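Local coordinates for putative peptide ABC-transport system periplasmic peptide-binding protein (Campylobacter jejuni, PDB 4OEV) that binds nickel(II) outside the cytoplasm as the extracytoplasmic nickel-binding protein of an ABC-type importer, at residues S35-F40 with D131-G136; A214-V219 with F462-N467; L244-D249 with P453-A458. All coordinates share one frame; numbering follows the deposited sequence.

Contact 1 (S35-F40 with D131-G136)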
loop_
_atom_site.group_PDB
_atom_site.type_symbol
_atom_site.label_atom_id
_atom_site.label_comp_id
_atom_site.label_asym_id
_atom_site.label_seq_id
_atom_site.Cartn_x
_atom_site.Cartn_y
_atom_site.Cartn_z
ATOM N N SER A 35 15.018 6.393 -8.642
ATOM C CA SER A 35 14.034 7.364 -9.070
ATOM C C SER A 35 13.484 6.919 -10.390
ATOM O O SER A 35 14.168 6.204 -11.141
ATOM C CB SER A 35 14.637 8.767 -9.158
ATOM O OG SER A 35 15.685 8.766 -10.099
ATOM N N GLY A 36 12.272 7.389 -10.694
ATOM C CA GLY A 36 11.531 6.957 -11.857
ATOM C C GLY A 36 11.433 8.057 -12.887
ATOM O O GLY A 36 11.999 9.153 -12.706
ATOM N N LEU A 37 10.746 7.750 -13.986
ATOM C CA LEU A 37 10.515 8.710 -15.048
ATOM C C LEU A 37 9.622 9.838 -14.593
ATOM O O LEU A 37 9.748 10.966 -15.081
ATOM C CB LEU A 37 9.891 8.029 -16.272
ATOM C CG LEU A 37 10.749 6.927 -16.862
ATOM C CD1 LEU A 37 10.095 6.341 -18.138
ATOM C CD2 LEU A 37 12.164 7.497 -17.151
ATOM N N THR A 38 8.688 9.519 -13.696
ATOM C CA THR A 38 7.787 10.518 -13.174
ATOM C C THR A 38 7.846 10.546 -11.649
ATOM O O THR A 38 8.406 9.647 -11.010
ATOM C CB THR A 38 6.338 10.268 -13.630
ATOM O OG1 THR A 38 5.884 9.013 -13.133
ATOM C CG2 THR A 38 6.225 10.227 -15.165
ATOM N N ARG A 39 7.259 11.583 -11.071
ATOM C CA ARG A 39 7.217 11.724 -9.599
ATOM C C ARG A 39 5.962 12.516 -9.232
ATOM O O ARG A 39 5.245 12.969 -10.128
ATOM C CB ARG A 39 8.481 12.424 -9.094
ATOM C CG ARG A 39 8.516 13.905 -9.485
ATOM C CD ARG A 39 9.808 14.573 -9.110
ATOM N NE ARG A 39 9.899 15.836 -9.831
ATOM C CZ ARG A 39 9.407 17.004 -9.404
ATOM N NH1 ARG A 39 9.544 18.086 -10.174
ATOM N NH2 ARG A 39 8.819 17.113 -8.204
ATOM N N PHE A 40 5.668 12.660 -7.937
ATOM C CA PHE A 40 4.504 13.421 -7.495
ATOM C C PHE A 40 4.907 14.484 -6.481
ATOM O O PHE A 40 5.753 14.203 -5.629
ATOM C CB PHE A 40 3.449 12.490 -6.874
ATOM C CG PHE A 40 3.152 11.301 -7.729
ATOM C CD1 PHE A 40 2.240 11.405 -8.767
ATOM C CD2 PHE A 40 3.808 10.090 -7.513
ATOM C CE1 PHE A 40 1.980 10.313 -9.609
ATOM C CE2 PHE A 40 3.550 8.999 -8.341
ATOM C CZ PHE A 40 2.639 9.114 -9.392
ATOM N N ASP A 131 1.529 6.974 -13.963
ATOM C CA ASP A 131 1.667 6.762 -12.516
ATOM C C ASP A 131 2.598 5.592 -12.305
ATOM O O ASP A 131 3.446 5.636 -11.424
ATOM C CB ASP A 131 0.313 6.476 -11.815
ATOM C CG ASP A 131 -0.440 7.737 -11.484
ATOM O OD1 ASP A 131 -0.045 8.819 -12.023
ATOM O OD2 ASP A 131 -1.363 7.662 -10.636
ATOM N N ALA A 132 2.440 4.557 -13.130
ATOM C CA ALA A 132 3.237 3.330 -13.007
ATOM C C ALA A 132 4.712 3.594 -13.246
ATOM O O ALA A 132 5.574 2.912 -12.674
ATOM C CB ALA A 132 2.730 2.263 -13.981
ATOM N N LEU A 133 4.993 4.562 -14.119
ATOM C CA LEU A 133 6.367 4.907 -14.459
ATOM C C LEU A 133 7.035 5.780 -13.386
ATOM O O LEU A 133 8.142 6.313 -13.604
ATOM C CB LEU A 133 6.403 5.604 -15.841
ATOM C CG LEU A 133 6.120 4.698 -17.039
ATOM C CD1 LEU A 133 5.839 5.462 -18.301
ATOM C CD2 LEU A 133 7.292 3.778 -17.230
ATOM N N SER A 134 6.391 5.908 -12.213
ATOM C CA SER A 134 7.055 6.616 -11.124
ATOM C C SER A 134 7.938 5.597 -10.396
ATOM O O SER A 134 8.707 5.967 -9.524
ATOM C CB SER A 134 6.052 7.288 -10.168
ATOM O OG SER A 134 5.149 6.335 -9.591
ATOM N N ILE A 135 7.837 4.313 -10.769
ATOM C CA ILE A 135 8.709 3.284 -10.184
ATOM C C ILE A 135 10.153 3.535 -10.594
ATOM O O ILE A 135 10.408 4.074 -11.685
ATOM C CB ILE A 135 8.303 1.831 -10.601
ATOM C CG1 ILE A 135 8.922 0.806 -9.657
ATOM C CG2 ILE A 135 8.661 1.504 -12.034
ATOM C CD1 ILE A 135 8.230 0.694 -8.276
ATOM N N GLY A 136 11.093 3.145 -9.733
ATOM C CA GLY A 136 12.500 3.395 -9.997
ATOM C C GLY A 136 12.958 2.731 -11.290
ATOM O O GLY A 136 12.387 1.712 -11.690
#
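Leu133 O, on the first residue past helix 129-132, is shared by the amides of Leu37 and Thr38. In this family 5 solute-binding protein the helix end runs into a type I turn, Ala132 to Ile135, set against the start of strand 38-40. The bond from Thr38 N to Leu133 O is 3.3 Å long with a 155° angle at the hydrogen. Its donor stands 47° above the carbonyl plane, while the bond from Leu37 N is bent and weak. Asp131 O takes both Ser134 N and Ser134 OG, the latter at 2.6 Å; OG, held between its backbone N and carbonyl carbon, is turned back to that acceptor. Two CA-H...O contacts follow, Ser134 CA to Thr38 O and Gly136 CA to Ser35 O. Thr38 OG1 rests against Ser134 CB but is bonded to Leu130 O. The apolar packing across the segments is one pair of leucines: Leu37 CD1 meets Leu133 CD2 at 3.9 Å, and both touch Ile65. Ser134 OG lies near the Phe40 ring plane, 3.3 Å from Phe40 CE2. Asp131 OD2 bonds to the amide of Asp389; the carboxylate stands 86° to the ring, with Asp131 OD1 in the ring plane, 3.5 Å from Phe40 CE1.

Contact 2 (A214-V219 with F462-N467)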
loop_
_atom_site.group_PDB
_atom_site.type_symbol
_atom_site.label_atom_id
_atom_site.label_comp_id
_atom_site.label_asym_id
_atom_site.label_seq_id
_atom_site.Cartn_x
_atom_site.Cartn_y
_atom_site.Cartn_z
ATOM N N ALA A 214 12.241 10.663 14.071
ATOM C CA ALA A 214 10.864 10.681 13.552
ATOM C C ALA A 214 10.322 9.285 13.416
ATOM O O ALA A 214 11.081 8.362 13.108
ATOM C CB ALA A 214 10.807 11.380 12.188
ATOM N N ALA A 215 9.005 9.163 13.582
ATOM C CA ALA A 215 8.262 7.911 13.362
ATOM C C ALA A 215 6.783 8.217 13.166
ATOM O O ALA A 215 6.278 9.245 13.678
ATOM C CB ALA A 215 8.436 6.960 14.516
ATOM N N LEU A 216 6.063 7.347 12.454
ATOM C CA LEU A 216 4.590 7.433 12.511
ATOM C C LEU A 216 4.147 6.743 13.795
ATOM O O LEU A 216 4.621 5.639 14.111
ATOM C CB LEU A 216 3.896 6.755 11.327
ATOM C CG LEU A 216 4.256 7.314 9.971
ATOM C CD1 LEU A 216 3.452 6.503 8.875
ATOM C CD2 LEU A 216 3.939 8.772 9.944
ATOM N N ILE A 217 3.246 7.393 14.520
ATOM C CA ILE A 217 2.808 6.910 15.838
ATOM C C ILE A 217 1.290 6.694 15.933
ATOM O O ILE A 217 0.498 7.607 15.656
ATOM C CB ILE A 217 3.231 7.901 16.950
ATOM C CG1 ILE A 217 4.742 8.060 16.981
ATOM C CG2 ILE A 217 2.692 7.433 18.324
ATOM C CD1 ILE A 217 5.520 6.746 17.184
ATOM N N ASP A 218 0.877 5.494 16.334
ATOM C CA ASP A 218 -0.554 5.235 16.501
ATOM C C ASP A 218 -1.261 6.232 17.420
ATOM O O ASP A 218 -0.709 6.674 18.433
ATOM C CB ASP A 218 -0.802 3.845 17.053
ATOM C CG ASP A 218 -2.258 3.482 16.977
ATOM O OD1 ASP A 218 -2.931 3.381 18.019
ATOM O OD2 ASP A 218 -2.741 3.309 15.837
ATOM N N VAL A 219 -2.499 6.562 17.063
ATOM C CA VAL A 219 -3.288 7.519 17.814
ATOM C C VAL A 219 -3.382 7.111 19.299
ATOM O O VAL A 219 -3.482 7.975 20.171
ATOM C CB VAL A 219 -4.699 7.671 17.170
ATOM C CG1 VAL A 219 -5.470 6.353 17.222
ATOM C CG2 VAL A 219 -5.490 8.743 17.839
ATOM N N PHE A 462 -2.688 9.737 9.594
ATOM C CA PHE A 462 -1.460 9.309 10.231
ATOM C C PHE A 462 -0.884 10.460 11.008
ATOM O O PHE A 462 -1.037 11.619 10.626
ATOM C CB PHE A 462 -0.453 8.775 9.199
ATOM C CG PHE A 462 -0.758 7.373 8.766
ATOM C CD1 PHE A 462 -0.291 6.300 9.508
ATOM C CD2 PHE A 462 -1.513 7.134 7.639
ATOM C CE1 PHE A 462 -0.597 4.981 9.161
ATOM C CE2 PHE A 462 -1.830 5.800 7.273
ATOM C CZ PHE A 462 -1.362 4.740 8.022
ATOM N N ALA A 463 -0.224 10.122 12.108
ATOM C CA ALA A 463 0.440 11.124 12.915
ATOM C C ALA A 463 1.946 10.965 12.763
ATOM O O ALA A 463 2.526 9.993 13.256
ATOM C CB ALA A 463 0.002 11.006 14.423
ATOM N N LEU A 464 2.573 11.907 12.054
ATOM C CA LEU A 464 4.023 11.935 11.979
ATOM C C LEU A 464 4.569 12.661 13.183
ATOM O O LEU A 464 4.403 13.890 13.332
ATOM C CB LEU A 464 4.513 12.603 10.672
ATOM C CG LEU A 464 6.029 12.822 10.567
ATOM C CD1 LEU A 464 6.826 11.567 10.904
ATOM C CD2 LEU A 464 6.362 13.322 9.137
ATOM N N VAL A 465 5.245 11.926 14.049
ATOM C CA VAL A 465 5.772 12.595 15.233
ATOM C C VAL A 465 7.257 12.856 15.076
ATOM O O VAL A 465 8.030 11.941 14.793
ATOM C CB VAL A 465 5.561 11.810 16.512
ATOM C CG1 VAL A 465 6.121 12.604 17.669
ATOM C CG2 VAL A 465 4.076 11.512 16.722
ATOM N N TYR A 466 7.675 14.086 15.266
ATOM C CA TYR A 466 9.064 14.383 14.913
ATOM C C TYR A 466 9.783 15.288 15.918
ATOM O O TYR A 466 9.243 16.280 16.433
ATOM C CB TYR A 466 9.125 15.000 13.482
ATOM C CG TYR A 466 8.357 16.313 13.379
ATOM C CD1 TYR A 466 6.985 16.320 13.091
ATOM C CD2 TYR A 466 8.981 17.522 13.620
ATOM C CE1 TYR A 466 6.276 17.513 13.056
ATOM C CE2 TYR A 466 8.279 18.724 13.569
ATOM C CZ TYR A 466 6.927 18.695 13.273
ATOM O OH TYR A 466 6.228 19.873 13.233
ATOM N N ASN A 467 11.034 14.942 16.178
ATOM C CA ASN A 467 11.957 15.848 16.864
ATOM C C ASN A 467 11.826 17.280 16.333
ATOM O O ASN A 467 11.929 17.520 15.127
ATOM C CB ASN A 467 13.377 15.333 16.699
ATOM C CG ASN A 467 14.371 16.199 17.379
ATOM O OD1 ASN A 467 15.207 16.822 16.741
ATOM N ND2 ASN A 467 14.279 16.251 18.703
HETATM O O HOH W 1 -0.725 7.465 13.064
#
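Leu216 spreads its two methyls over strand 454-467, one on the main chain and one on Phe462. Its CB is 4.0 Å from Ala463 O; beyond it CG stands anti to the carbonyl carbon (chi1 -60°), a rotation that carries the fork toward the partner strand. CD2 settles 3.8 Å from Leu464 CA and against Leu464 CB, while CD1 comes 3.8 Å from Phe462 CD1, meeting that ring obliquely.

The frame is antiparallel pairing, the short axes 166° apart. Ala215 and Val465 form the hydrogen-bonded pair: Val465 N gives to Ala215 O at 2.9 Å, and the return bond from Ala215 N is longer but equally straight. Ala214 with Tyr466 and Leu216 with Leu464 are the non-hydrogen-bonded pairs flanking it. Leu464 CD1 touches both Ala215 O (3.7 Å) and, more loosely, Ala214 CB. Ile217 N extends the pairing to Ala463 O at 3.0 Å, its angle of 166° close to linear. The return half of that pair is made through a water that donates to Ile217 O and accepts from Ala463 N.

On the face of Ala215 and Val465, Ile217 CG1 presses on Val465 CG2 at 3.5 Å, and helix 200-208 covers both side chains through Leu207. Strand 231-236 pairs with the other edge of 462-467, placing this segment between two partners in the sheet.

Every direct hydrogen bond is backbone to backbone, and every side-chain contact across the segments is apolar or made with main-chain atoms. The pairing therefore probably depends on register and shape, with no side-chain hydrogen bond or salt bridge crossing between the strands.

Contact 3 (L244-D249 with P453-A458)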
loop_
_atom_site.group_PDB
_atom_site.type_symbol
_atom_site.label_atom_id
_atom_site.label_comp_id
_atom_site.label_asym_id
_atom_site.label_seq_id
_atom_site.Cartn_x
_atom_site.Cartn_y
_atom_site.Cartn_z
ATOM N N LEU A 244 -11.913 -6.013 7.902
ATOM C CA LEU A 244 -11.826 -7.443 8.150
ATOM C C LEU A 244 -11.811 -8.152 6.793
ATOM O O LEU A 244 -12.772 -8.025 6.034
ATOM C CB LEU A 244 -13.021 -7.982 8.976
ATOM C CG LEU A 244 -12.887 -9.455 9.305
ATOM C CD1 LEU A 244 -11.703 -9.559 10.231
ATOM C CD2 LEU A 244 -14.247 -9.983 10.011
ATOM N N MET A 245 -10.737 -8.895 6.515
ATOM C CA MET A 245 -10.626 -9.726 5.284
ATOM C C MET A 245 -11.322 -11.053 5.575
ATOM O O MET A 245 -10.871 -11.760 6.455
ATOM C CB MET A 245 -9.155 -9.991 4.944
ATOM C CG MET A 245 -8.790 -10.785 3.581
ATOM S SD MET A 245 -7.340 -11.877 3.799
ATOM C CE MET A 245 -8.091 -13.208 4.748
ATOM N N PHE A 246 -12.362 -11.418 4.821
ATOM C CA PHE A 246 -12.936 -12.773 4.878
ATOM C C PHE A 246 -12.103 -13.739 4.078
ATOM O O PHE A 246 -11.719 -13.435 2.908
ATOM C CB PHE A 246 -14.361 -12.803 4.305
ATOM C CG PHE A 246 -15.344 -11.944 5.023
ATOM C CD1 PHE A 246 -15.582 -12.106 6.378
ATOM C CD2 PHE A 246 -16.113 -11.040 4.314
ATOM C CE1 PHE A 246 -16.512 -11.345 7.018
ATOM C CE2 PHE A 246 -17.066 -10.278 4.946
ATOM C CZ PHE A 246 -17.278 -10.437 6.311
ATOM N N ASN A 247 -11.806 -14.900 4.644
ATOM C CA ASN A 247 -11.200 -15.941 3.851
ATOM C C ASN A 247 -12.346 -16.735 3.223
ATOM O O ASN A 247 -13.151 -17.366 3.912
ATOM C CB ASN A 247 -10.267 -16.876 4.659
ATOM C CG ASN A 247 -9.514 -17.838 3.738
ATOM O OD1 ASN A 247 -10.097 -18.274 2.728
ATOM N ND2 ASN A 247 -8.237 -18.190 4.068
ATOM N N LEU A 248 -12.419 -16.714 1.910
ATOM C CA LEU A 248 -13.593 -17.299 1.262
ATOM C C LEU A 248 -13.492 -18.818 1.209
ATOM O O LEU A 248 -14.483 -19.463 0.829
ATOM C CB LEU A 248 -13.779 -16.717 -0.171
ATOM C CG LEU A 248 -14.507 -15.371 -0.360
ATOM C CD1 LEU A 248 -15.748 -15.357 0.412
ATOM C CD2 LEU A 248 -13.714 -14.151 0.143
ATOM N N ASP A 249 -12.338 -19.418 1.582
ATOM C CA ASP A 249 -12.254 -20.868 1.695
ATOM C C ASP A 249 -12.984 -21.375 2.972
ATOM O O ASP A 249 -13.247 -22.573 3.106
ATOM C CB ASP A 249 -10.820 -21.404 1.783
ATOM C CG ASP A 249 -10.019 -21.200 0.473
ATOM O OD1 ASP A 249 -10.660 -20.805 -0.543
ATOM O OD2 ASP A 249 -8.779 -21.449 0.521
ATOM N N PRO A 453 -16.113 -8.791 -0.126
ATOM C CA PRO A 453 -14.948 -9.596 0.247
ATOM C C PRO A 453 -14.523 -9.306 1.698
ATOM O O PRO A 453 -13.744 -10.079 2.290
ATOM C CB PRO A 453 -13.880 -9.099 -0.718
ATOM C CG PRO A 453 -14.256 -7.678 -0.952
ATOM C CD PRO A 453 -15.750 -7.693 -1.049
ATOM N N PHE A 454 -14.940 -8.139 2.192
ATOM C CA PHE A 454 -14.444 -7.592 3.472
ATOM C C PHE A 454 -15.583 -7.161 4.395
ATOM O O PHE A 454 -16.752 -7.035 3.980
ATOM C CB PHE A 454 -13.551 -6.335 3.310
ATOM C CG PHE A 454 -12.235 -6.504 2.521
ATOM C CD1 PHE A 454 -11.667 -7.749 2.167
ATOM C CD2 PHE A 454 -11.503 -5.346 2.215
ATOM C CE1 PHE A 454 -10.470 -7.811 1.416
ATOM C CE2 PHE A 454 -10.300 -5.402 1.474
ATOM C CZ PHE A 454 -9.775 -6.632 1.097
ATOM N N ILE A 455 -15.221 -6.829 5.636
ATOM C CA ILE A 455 -15.958 -5.774 6.350
ATOM C C ILE A 455 -15.074 -4.517 6.314
ATOM O O ILE A 455 -13.983 -4.531 6.932
ATOM C CB ILE A 455 -16.249 -6.066 7.806
ATOM C CG1 ILE A 455 -17.065 -7.361 7.944
ATOM C CG2 ILE A 455 -16.991 -4.901 8.379
ATOM C CD1 ILE A 455 -17.335 -7.734 9.398
ATOM N N PHE A 456 -15.456 -3.495 5.544
ATOM C CA PHE A 456 -14.637 -2.261 5.533
ATOM C C PHE A 456 -14.884 -1.525 6.846
ATOM O O PHE A 456 -16.018 -1.440 7.287
ATOM C CB PHE A 456 -14.963 -1.362 4.368
ATOM C CG PHE A 456 -14.359 -1.810 3.081
ATOM C CD1 PHE A 456 -13.177 -1.218 2.625
ATOM C CD2 PHE A 456 -14.944 -2.791 2.328
ATOM C CE1 PHE A 456 -12.595 -1.591 1.423
ATOM C CE2 PHE A 456 -14.332 -3.195 1.081
ATOM C CZ PHE A 456 -13.174 -2.570 0.659
ATOM N N LEU A 457 -13.840 -0.977 7.448
ATOM C CA LEU A 457 -14.017 -0.370 8.776
ATOM C C LEU A 457 -13.717 1.123 8.736
ATOM O O LEU A 457 -14.618 1.930 8.957
ATOM C CB LEU A 457 -13.130 -1.088 9.785
ATOM C CG LEU A 457 -13.535 -2.558 9.960
ATOM C CD1 LEU A 457 -12.414 -3.339 10.687
ATOM C CD2 LEU A 457 -14.833 -2.620 10.783
ATOM N N ALA A 458 -12.474 1.521 8.427
ATOM C CA ALA A 458 -12.168 2.937 8.502
ATOM C C ALA A 458 -10.958 3.346 7.630
ATOM O O ALA A 458 -10.027 2.564 7.453
ATOM C CB ALA A 458 -11.902 3.344 9.937
HETATM O O HOH W 2 -11.361 -11.631 0.961
#
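Antiparallel pairing within the antiparallel sheet built round strand 454-467 joins Leu244-Phe246 to Pro453-Ile455, the short axes running at 171°. Leu244 and Ile455 make the hydrogen-bonded pair, with Leu244 N to Ile455 O at 2.7 Å and Ile455 N to Leu244 O at 2.8 Å, each donor in the plane of its carbonyl. Phe246 N adds a longer bond to Pro453 O, at 3.2 Å, and a water donating to both Phe246 O and Pro453 O continues the link beyond it.

Leu244 and Ile455 lie side by side and point the same way, Leu244 CD2 being 3.9 Å from Ile455 CD1. Phe246 leans across the partner strand: chi1 of -61° sets CG beside the backbone N, and the ring runs along the main chain of Pro453 and Phe454, with CD2 near Pro453 O and CE2 near Phe454 O, until CZ reaches Ile455 CG1 at 3.5 Å. At the non-hydrogen-bonded pair, Phe454 CE1 is 4.0 Å from Met245 CG, and its CD1 approaches Met245 CA. Met245 has its side chain about 7 Å from the bound oxalate ion.

Arg242 faces both Leu457 and Ala458, a classic beta bulge that interrupts the regular pairing. Leu244 and Ile455 pack on Phe355 of helix 342-357, and Phe246 on Leu262 of helix 256-265. Met245 sits against Phe380 and Ile382 of strand 379-384, which pairs with the other edge of strand 241-246.

All three contacts are largely buried. Contacts 2 and 3 draw on successive parts of strand 454-467, so that one long strand pairs with two earlier strands, 214-216 and 241-246, of a single sheet; contact 3 is nested in the chain loop that contact 2 closes, yet their centres are 28 Å apart. Both rely on reciprocal backbone bonds, one water bridge and apolar side chains, contact 3 being richer in aromatic rings and nearer the oxalate. Contact 1 closes earlier in the chain and lies across the chain's centre from contact 3. It joins a helix end and turn to a short strand: a carbonyl shared by two amides replaces reciprocal pairing, and a carboxylate meets a ring edge.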